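Local structure of type IV pilus assembly protein PilF (Pseudomonas aeruginosa, 2HO1) at residues S69-Q82 and E93-V107. The protein is an outer-membrane lipoprotein with tetratricopeptide repeats that interacts with PilQ and is essential for its outer membrane localization and assembly into secretins in type IV pilus biogenesis. Numbering follows the deposited sequence. Where two conformers were deposited one is given.
Sequences SSADAHAALAVVFQ and EYRKALASDSRNARV
Glu93 and His74 meet between helices 71-83 and 87-100, successive antiparallel helices of the tetratricopeptide-repeat (TPR) superhelix, whose axes approach to 7.6 Å at 163° over the segments compared here. Glu93 enters as a knob among His74, Leu77, Ala78 and Phe81. Its CG lies at the edge of the Phe81 ring, and the bend at chi2 (-56°) beyond it turns the carboxylate back to the histidine. There His74 ND1 donates to Glu93 OE1 over 2.6 Å, nearly straight and close to the imidazole plane, reaching the syn side of a carboxylate turned 28° from the ring. Pro68 O accepts from NE2, and Lys96 CB sits over the centre of one ring face in a CH-pi contact, so both ring nitrogens are engaged and one face is covered; the nearby carboxylate probably favours its protonated form.

Small residues let the backbones close up: the CA atoms of Ala71 and Ala97 are 4.1 Å apart. Farther along, Ala78 CB stands 3.6 Å from the centroid of the Tyr94 ring, almost on its normal. The phenol reaches past Val79 to Gln82, where OH donates to OE1 in the carbonyl plane (2.7 Å). Gln82 NE2 in turn bonds Glu117 of the next helix, 105-117, which packs beside both helices; from its first turn Val107 CG2 touches Ala75 CB.

At the other end Ser100 OG donates to Ser69 O. Asp72 forms a weakly hydrogen-bonded salt bridge with Arg106, its carboxylate nearly perpendicular to the guanidinium, and water reinforces the link. One water joins Asp72 O to Arg106 NH2; another donates to Asp72 OD1 and accepts from Arg106 NE and, at 2.9 Å, from Asn104 ND2.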
ATOM      1  N   SER A  69       5.503  24.200 -13.814  1.00 50.19           N
ATOM      2  CA  SER A  69       5.544  22.972 -13.043  1.00 49.31           C
ATOM      3  C   SER A  69       4.300  22.738 -12.172  1.00 48.41           C
ATOM      4  O   SER A  69       4.276  21.834 -11.346  1.00 47.49           O
ATOM      5  CB  SER A  69       6.812  22.946 -12.191  1.00 49.65           C
ATOM      6  OG  SER A  69       6.717  23.852 -11.111  1.00 52.15           O
ATOM      7  N   SER A  70       3.259  23.540 -12.363  1.00 46.82           N
ATOM      8  CA  SER A  70       2.034  23.351 -11.580  1.00 45.28           C
ATOM      9  C   SER A  70       1.500  21.909 -11.684  1.00 44.32           C
ATOM     10  O   SER A  70       1.101  21.459 -12.771  1.00 44.83           O
ATOM     11  CB  SER A  70       0.941  24.318 -12.043  1.00 45.20           C
ATOM     12  OG  SER A  70      -0.314  23.931 -11.513  1.00 41.16           O
ATOM     13  N   ALA A  71       1.468  21.201 -10.553  1.00 40.93           N
ATOM     14  CA  ALA A  71       1.006  19.826 -10.538  1.00 38.71           C
ATOM     15  C   ALA A  71      -0.481  19.737 -10.849  1.00 38.94           C
ATOM     16  O   ALA A  71      -0.933  18.802 -11.531  1.00 36.85           O
ATOM     17  CB  ALA A  71       1.298  19.179  -9.184  1.00 38.40           C
ATOM     18  N   ASP A  72      -1.251  20.699 -10.351  1.00 35.84           N
ATOM     19  CA  ASP A  72      -2.677  20.664 -10.591  1.00 37.23           C
ATOM     20  C   ASP A  72      -3.014  20.979 -12.060  1.00 35.83           C
ATOM     21  O   ASP A  72      -4.014  20.486 -12.569  1.00 36.23           O
ATOM     22  CB  ASP A  72      -3.416  21.654  -9.678  1.00 41.64           C
ATOM     23  CG  ASP A  72      -3.575  21.150  -8.237  1.00 45.13           C
ATOM     24  OD1 ASP A  72      -3.134  20.032  -7.900  1.00 48.61           O
ATOM     25  OD2 ASP A  72      -4.167  21.896  -7.437  1.00 49.51           O
ATOM     26  N   ALA A  73      -2.204  21.796 -12.726  1.00 33.31           N
ATOM     27  CA  ALA A  73      -2.480  22.129 -14.126  1.00 33.58           C
ATOM     28  C   ALA A  73      -2.112  20.944 -15.013  1.00 34.05           C
ATOM     29  O   ALA A  73      -2.847  20.590 -15.954  1.00 33.60           O
ATOM     30  CB  ALA A  73      -1.724  23.370 -14.543  1.00 32.97           C
ATOM     31  N   HIS A  74      -0.972  20.325 -14.730  1.00 33.13           N
ATOM     32  CA  HIS A  74      -0.603  19.128 -15.492  1.00 33.92           C
ATOM     33  C   HIS A  74      -1.663  18.045 -15.280  1.00 33.38           C
ATOM     34  O   HIS A  74      -2.133  17.408 -16.231  1.00 32.35           O
ATOM     35  CB  HIS A  74       0.751  18.623 -15.041  1.00 34.10           C
ATOM     36  CG  HIS A  74       1.879  19.425 -15.584  1.00 33.70           C
ATOM     37  ND1 HIS A  74       2.096  19.573 -16.940  1.00 36.75           N
ATOM     38  CD2 HIS A  74       2.847  20.135 -14.965  1.00 35.50           C
ATOM     39  CE1 HIS A  74       3.153  20.341 -17.128  1.00 37.27           C
ATOM     40  NE2 HIS A  74       3.628  20.694 -15.947  1.00 37.78           N
ATOM     41  N   ALA A  75      -2.085  17.869 -14.032  1.00 31.57           N
ATOM     42  CA  ALA A  75      -3.083  16.847 -13.709  1.00 30.26           C
ATOM     43  C   ALA A  75      -4.417  17.041 -14.430  1.00 30.71           C
ATOM     44  O   ALA A  75      -5.035  16.083 -14.894  1.00 32.30           O
ATOM     45  CB  ALA A  75      -3.300  16.800 -12.194  1.00 32.27           C
ATOM     46  N   ALA A  76      -4.882  18.282 -14.507  1.00 30.89           N
ATOM     47  CA  ALA A  76      -6.129  18.574 -15.195  1.00 29.25           C
ATOM     48  C   ALA A  76      -5.960  18.322 -16.697  1.00 29.79           C
ATOM     49  O   ALA A  76      -6.838  17.749 -17.349  1.00 29.90           O
ATOM     50  CB  ALA A  76      -6.533  20.041 -14.941  1.00 29.65           C
ATOM     51  N   LEU A  77      -4.842  18.771 -17.253  1.00 29.08           N
ATOM     52  CA  LEU A  77      -4.579  18.552 -18.676  1.00 31.34           C
ATOM     53  C   LEU A  77      -4.559  17.034 -18.935  1.00 30.92           C
ATOM     54  O   LEU A  77      -5.051  16.572 -19.954  1.00 32.02           O
ATOM     55  CB  LEU A  77      -3.254  19.209 -19.065  1.00 33.34           C
ATOM     56  CG  LEU A  77      -2.923  19.409 -20.551  1.00 37.25           C
ATOM     57  CD1 LEU A  77      -4.050  20.164 -21.285  1.00 35.44           C
ATOM     58  CD2 LEU A  77      -1.614  20.210 -20.623  1.00 37.71           C
ATOM     59  N   ALA A  78      -4.000  16.267 -17.992  1.00 31.05           N
ATOM     60  CA  ALA A  78      -3.970  14.816 -18.074  1.00 29.44           C
ATOM     61  C   ALA A  78      -5.352  14.199 -18.248  1.00 30.33           C
ATOM     62  O   ALA A  78      -5.516  13.274 -19.037  1.00 29.09           O
ATOM     63  CB  ALA A  78      -3.265  14.223 -16.866  1.00 29.25           C
ATOM     64  N   VAL A  79      -6.355  14.710 -17.530  0.50 28.66           N
ATOM     65  CA  VAL A  79      -7.679  14.135 -17.701  0.50 27.53           C
ATOM     66  C   VAL A  79      -8.311  14.664 -18.991  0.50 27.82           C
ATOM     67  O   VAL A  79      -9.216  14.035 -19.540  0.50 27.81           O
ATOM     68  CB  VAL A  79      -8.604  14.418 -16.493  0.50 28.62           C
ATOM     69  CG1 VAL A  79      -7.865  14.133 -15.182  0.50 21.88           C
ATOM     70  CG2 VAL A  79      -9.116  15.824 -16.556  0.50 28.32           C
ATOM     71  N   VAL A  80      -7.850  15.819 -19.469  1.00 27.42           N
ATOM     72  CA  VAL A  80      -8.389  16.349 -20.723  1.00 29.24           C
ATOM     73  C   VAL A  80      -7.987  15.297 -21.771  1.00 29.07           C
ATOM     74  O   VAL A  80      -8.835  14.776 -22.472  1.00 31.99           O
ATOM     75  CB  VAL A  80      -7.794  17.711 -21.155  1.00 29.09           C
ATOM     76  CG1 VAL A  80      -8.160  17.978 -22.639  1.00 29.03           C
ATOM     77  CG2 VAL A  80      -8.351  18.859 -20.274  1.00 28.55           C
ATOM     78  N   PHE A  81      -6.702  14.966 -21.841  1.00 29.71           N
ATOM     79  CA  PHE A  81      -6.195  13.980 -22.797  1.00 31.02           C
ATOM     80  C   PHE A  81      -6.797  12.586 -22.611  1.00 32.01           C
ATOM     81  O   PHE A  81      -7.105  11.899 -23.580  1.00 31.96           O
ATOM     82  CB  PHE A  81      -4.670  13.888 -22.715  1.00 28.72           C
ATOM     83  CG  PHE A  81      -3.958  15.098 -23.238  1.00 30.23           C
ATOM     84  CD1 PHE A  81      -4.313  15.659 -24.450  1.00 32.90           C
ATOM     85  CD2 PHE A  81      -2.923  15.669 -22.522  1.00 29.92           C
ATOM     86  CE1 PHE A  81      -3.656  16.771 -24.932  1.00 32.65           C
ATOM     87  CE2 PHE A  81      -2.263  16.780 -23.002  1.00 28.90           C
ATOM     88  CZ  PHE A  81      -2.629  17.331 -24.208  1.00 29.69           C
ATOM     89  N   GLN A  82      -6.917  12.168 -21.355  1.00 31.38           N
ATOM     90  CA  GLN A  82      -7.467  10.866 -21.013  1.00 32.53           C
ATOM     91  C   GLN A  82      -8.877  10.806 -21.555  1.00 33.08           C
ATOM     92  O   GLN A  82      -9.296   9.808 -22.120  1.00 34.62           O
ATOM     93  CB  GLN A  82      -7.463  10.708 -19.484  1.00 33.52           C
ATOM     94  CG  GLN A  82      -8.308   9.583 -18.901  1.00 33.87           C
ATOM     95  CD  GLN A  82      -8.144   9.508 -17.367  1.00 35.43           C
ATOM     96  OE1 GLN A  82      -7.553  10.407 -16.750  1.00 32.72           O
ATOM     97  NE2 GLN A  82      -8.659   8.450 -16.763  1.00 33.78           N
ATOM     98  N   GLU A  93       1.360  13.762 -19.032  1.00 30.18           N
ATOM     99  CA  GLU A  93       0.914  14.841 -18.163  1.00 31.26           C
ATOM    100  C   GLU A  93       0.766  14.345 -16.723  1.00 32.67           C
ATOM    101  O   GLU A  93       1.044  15.078 -15.788  1.00 32.96           O
ATOM    102  CB  GLU A  93      -0.391  15.428 -18.670  1.00 33.40           C
ATOM    103  CG  GLU A  93      -0.227  16.369 -19.876  1.00 34.33           C
ATOM    104  CD  GLU A  93       0.744  17.518 -19.607  1.00 38.86           C
ATOM    105  OE1 GLU A  93       0.640  18.180 -18.544  1.00 38.99           O
ATOM    106  OE2 GLU A  93       1.609  17.776 -20.470  1.00 38.80           O
ATOM    107  N   TYR A  94       0.290  13.112 -16.550  1.00 32.29           N
ATOM    108  CA  TYR A  94       0.204  12.526 -15.223  1.00 31.89           C
ATOM    109  C   TYR A  94       1.586  12.446 -14.592  1.00 33.78           C
ATOM    110  O   TYR A  94       1.753  12.741 -13.414  1.00 35.16           O
ATOM    111  CB  TYR A  94      -0.452  11.146 -15.275  1.00 30.32           C
ATOM    112  CG  TYR A  94      -1.958  11.170 -15.119  1.00 28.73           C
ATOM    113  CD1 TYR A  94      -2.556  11.847 -14.067  1.00 27.28           C
ATOM    114  CD2 TYR A  94      -2.779  10.512 -16.023  1.00 26.81           C
ATOM    115  CE1 TYR A  94      -3.927  11.870 -13.921  1.00 27.52           C
ATOM    116  CE2 TYR A  94      -4.150  10.530 -15.884  1.00 26.91           C
ATOM    117  CZ  TYR A  94      -4.720  11.210 -14.830  1.00 29.21           C
ATOM    118  OH  TYR A  94      -6.085  11.228 -14.688  1.00 28.56           O
ATOM    119  N   ARG A  95       2.588  12.075 -15.381  1.00 34.55           N
ATOM    120  CA  ARG A  95       3.941  11.992 -14.857  1.00 36.24           C
ATOM    121  C   ARG A  95       4.522  13.359 -14.535  1.00 35.23           C
ATOM    122  O   ARG A  95       5.247  13.496 -13.557  1.00 35.59           O
ATOM    123  CB  ARG A  95       4.857  11.232 -15.822  1.00 35.39           C
ATOM    124  CG  ARG A  95       4.542   9.761 -15.906  1.00 36.33           C
ATOM    125  CD  ARG A  95       5.604   9.100 -16.740  1.00 39.08           C
ATOM    126  NE  ARG A  95       5.264   7.785 -17.257  1.00 43.35           N
ATOM    127  CZ  ARG A  95       5.263   6.653 -16.552  1.00 46.54           C
ATOM    128  NH1 ARG A  95       5.569   6.657 -15.251  1.00 47.65           N
ATOM    129  NH2 ARG A  95       5.009   5.498 -17.169  1.00 44.08           N
ATOM    130  N   LYS A  96       4.218  14.370 -15.346  1.00 34.36           N
ATOM    131  CA  LYS A  96       4.734  15.705 -15.066  1.00 33.13           C
ATOM    132  C   LYS A  96       4.097  16.240 -13.787  1.00 34.56           C
ATOM    133  O   LYS A  96       4.742  16.929 -13.020  1.00 34.14           O
ATOM    134  CB  LYS A  96       4.458  16.689 -16.216  1.00 35.07           C
ATOM    135  CG  LYS A  96       5.269  16.392 -17.499  1.00 36.17           C
ATOM    136  CD  LYS A  96       5.022  17.461 -18.549  1.00 38.08           C
ATOM    137  CE  LYS A  96       5.842  17.214 -19.804  1.00 39.90           C
ATOM    138  NZ  LYS A  96       5.580  18.302 -20.797  1.00 41.26           N
ATOM    139  N   ALA A  97       2.825  15.925 -13.579  1.00 34.22           N
ATOM    140  CA  ALA A  97       2.099  16.357 -12.393  1.00 34.29           C
ATOM    141  C   ALA A  97       2.751  15.746 -11.134  1.00 35.72           C
ATOM    142  O   ALA A  97       2.923  16.425 -10.129  1.00 37.84           O
ATOM    143  CB  ALA A  97       0.662  15.924 -12.512  1.00 29.94           C
ATOM    144  N   LEU A  98       3.131  14.475 -11.212  1.00 35.18           N
ATOM    145  CA  LEU A  98       3.782  13.785 -10.108  1.00 39.11           C
ATOM    146  C   LEU A  98       5.283  14.086  -9.934  1.00 41.28           C
ATOM    147  O   LEU A  98       5.868  13.727  -8.925  1.00 39.73           O
ATOM    148  CB  LEU A  98       3.597  12.284 -10.268  1.00 35.99           C
ATOM    149  CG  LEU A  98       2.123  11.899 -10.200  1.00 37.44           C
ATOM    150  CD1 LEU A  98       1.974  10.455 -10.641  1.00 37.03           C
ATOM    151  CD2 LEU A  98       1.593  12.116  -8.748  1.00 36.94           C
ATOM    152  N   ALA A  99       5.905  14.726 -10.916  1.00 44.84           N
ATOM    153  CA  ALA A  99       7.322  15.033 -10.812  1.00 49.60           C
ATOM    154  C   ALA A  99       7.408  16.070  -9.719  1.00 53.70           C
ATOM    155  O   ALA A  99       8.271  16.010  -8.841  1.00 54.68           O
ATOM    156  CB  ALA A  99       7.852  15.598 -12.133  1.00 48.91           C
ATOM    157  N   SER A 100       6.471  17.010  -9.769  1.00 57.78           N
ATOM    158  CA  SER A 100       6.394  18.079  -8.787  1.00 61.09           C
ATOM    159  C   SER A 100       6.318  17.471  -7.380  1.00 62.27           C
ATOM    160  O   SER A 100       7.248  17.611  -6.576  1.00 63.13           O
ATOM    161  CB  SER A 100       5.169  18.939  -9.084  1.00 61.87           C
ATOM    162  OG  SER A 100       5.236  19.418 -10.421  1.00 66.21           O
ATOM    163  N   ASP A 101       5.204  16.806  -7.088  1.00 62.09           N
ATOM    164  CA  ASP A 101       5.023  16.139  -5.803  1.00 61.43           C
ATOM    165  C   ASP A 101       4.618  14.693  -6.070  1.00 58.59           C
ATOM    166  O   ASP A 101       3.465  14.404  -6.325  1.00 55.86           O
ATOM    167  CB  ASP A 101       3.956  16.850  -4.949  1.00 64.23           C
ATOM    168  CG  ASP A 101       2.664  17.125  -5.715  1.00 67.35           C
ATOM    169  OD1 ASP A 101       2.545  16.665  -6.885  1.00 65.88           O
ATOM    170  OD2 ASP A 101       1.771  17.800  -5.135  1.00 66.45           O
ATOM    171  N   SER A 102       5.595  13.796  -6.027  1.00 58.42           N
ATOM    172  CA  SER A 102       5.375  12.367  -6.267  1.00 58.37           C
ATOM    173  C   SER A 102       4.409  11.673  -5.294  1.00 56.80           C
ATOM    174  O   SER A 102       4.003  10.530  -5.548  1.00 55.64           O
ATOM    175  CB  SER A 102       6.708  11.622  -6.208  1.00 58.90           C
ATOM    176  OG  SER A 102       7.264  11.741  -4.906  1.00 60.05           O
ATOM    177  N   ARG A 103       4.052  12.344  -4.193  1.00 54.35           N
ATOM    178  CA  ARG A 103       3.157  11.735  -3.195  1.00 52.70           C
ATOM    179  C   ARG A 103       1.750  12.325  -3.039  1.00 49.35           C
ATOM    180  O   ARG A 103       1.054  12.013  -2.070  1.00 48.17           O
ATOM    181  CB  ARG A 103       3.866  11.657  -1.833  1.00 54.47           C
ATOM    182  CG  ARG A 103       5.097  10.728  -1.906  1.00 59.08           C
ATOM    183  CD  ARG A 103       5.708  10.353  -0.544  1.00 62.89           C
ATOM    184  NE  ARG A 103       6.262  11.499   0.177  1.00 66.10           N
ATOM    185  CZ  ARG A 103       5.649  12.119   1.183  1.00 67.84           C
ATOM    186  NH1 ARG A 103       4.457  11.697   1.595  1.00 68.28           N
ATOM    187  NH2 ARG A 103       6.232  13.153   1.781  1.00 68.02           N
ATOM    188  N   ASN A 104       1.348  13.132  -4.024  1.00 42.00           N
ATOM    189  CA  ASN A 104       0.036  13.761  -4.105  1.00 38.20           C
ATOM    190  C   ASN A 104      -1.024  12.674  -4.324  1.00 35.76           C
ATOM    191  O   ASN A 104      -1.190  12.171  -5.439  1.00 34.11           O
ATOM    192  CB  ASN A 104       0.019  14.729  -5.301  1.00 36.73           C
ATOM    193  CG  ASN A 104      -1.294  15.442  -5.453  1.00 34.14           C
ATOM    194  OD1 ASN A 104      -2.354  14.861  -5.319  1.00 39.56           O
ATOM    195  ND2 ASN A 104      -1.228  16.714  -5.758  1.00 42.59           N
ATOM    196  N   ALA A 105      -1.767  12.346  -3.278  1.00 33.47           N
ATOM    197  CA  ALA A 105      -2.769  11.275  -3.335  1.00 32.11           C
ATOM    198  C   ALA A 105      -3.887  11.421  -4.359  1.00 30.88           C
ATOM    199  O   ALA A 105      -4.336  10.428  -4.933  1.00 30.38           O
ATOM    200  CB  ALA A 105      -3.384  11.046  -1.928  1.00 29.48           C
ATOM    201  N   ARG A 106      -4.375  12.642  -4.557  1.00 30.51           N
ATOM    202  CA  ARG A 106      -5.436  12.860  -5.511  1.00 29.81           C
ATOM    203  C   ARG A 106      -4.951  12.504  -6.931  1.00 30.09           C
ATOM    204  O   ARG A 106      -5.628  11.789  -7.668  1.00 28.69           O
ATOM    205  CB  ARG A 106      -5.889  14.332  -5.460  1.00 31.33           C
ATOM    206  CG  ARG A 106      -7.086  14.638  -6.354  1.00 32.54           C
ATOM    207  CD  ARG A 106      -7.443  16.147  -6.314  1.00 33.60           C
ATOM    208  NE  ARG A 106      -6.415  16.919  -6.998  1.00 35.82           N
ATOM    209  CZ  ARG A 106      -6.349  17.036  -8.325  1.00 41.03           C
ATOM    210  NH1 ARG A 106      -7.282  16.460  -9.096  1.00 41.01           N
ATOM    211  NH2 ARG A 106      -5.373  17.745  -8.884  1.00 39.62           N
ATOM    212  N   VAL A 107      -3.771  13.003  -7.285  1.00 28.52           N
ATOM    213  CA  VAL A 107      -3.210  12.779  -8.600  1.00 30.63           C
ATOM    214  C   VAL A 107      -2.743  11.338  -8.746  1.00 30.55           C
ATOM    215  O   VAL A 107      -2.937  10.738  -9.813  1.00 30.50           O
ATOM    216  CB  VAL A 107      -2.076  13.772  -8.858  1.00 33.99           C
ATOM    217  CG1 VAL A 107      -1.400  13.482 -10.197  1.00 33.69           C
ATOM    218  CG2 VAL A 107      -2.657  15.189  -8.843  1.00 34.64           C
TER
HETATM  219  O   HOH W   1      -5.876  19.385 -11.197  1.00 38.33           O
HETATM  220  O   HOH W   2      -3.736  18.131  -5.807  1.00 50.90           O
HETATM  221  O   HOH W   3      -0.517  20.350  -5.624  1.00 64.08           O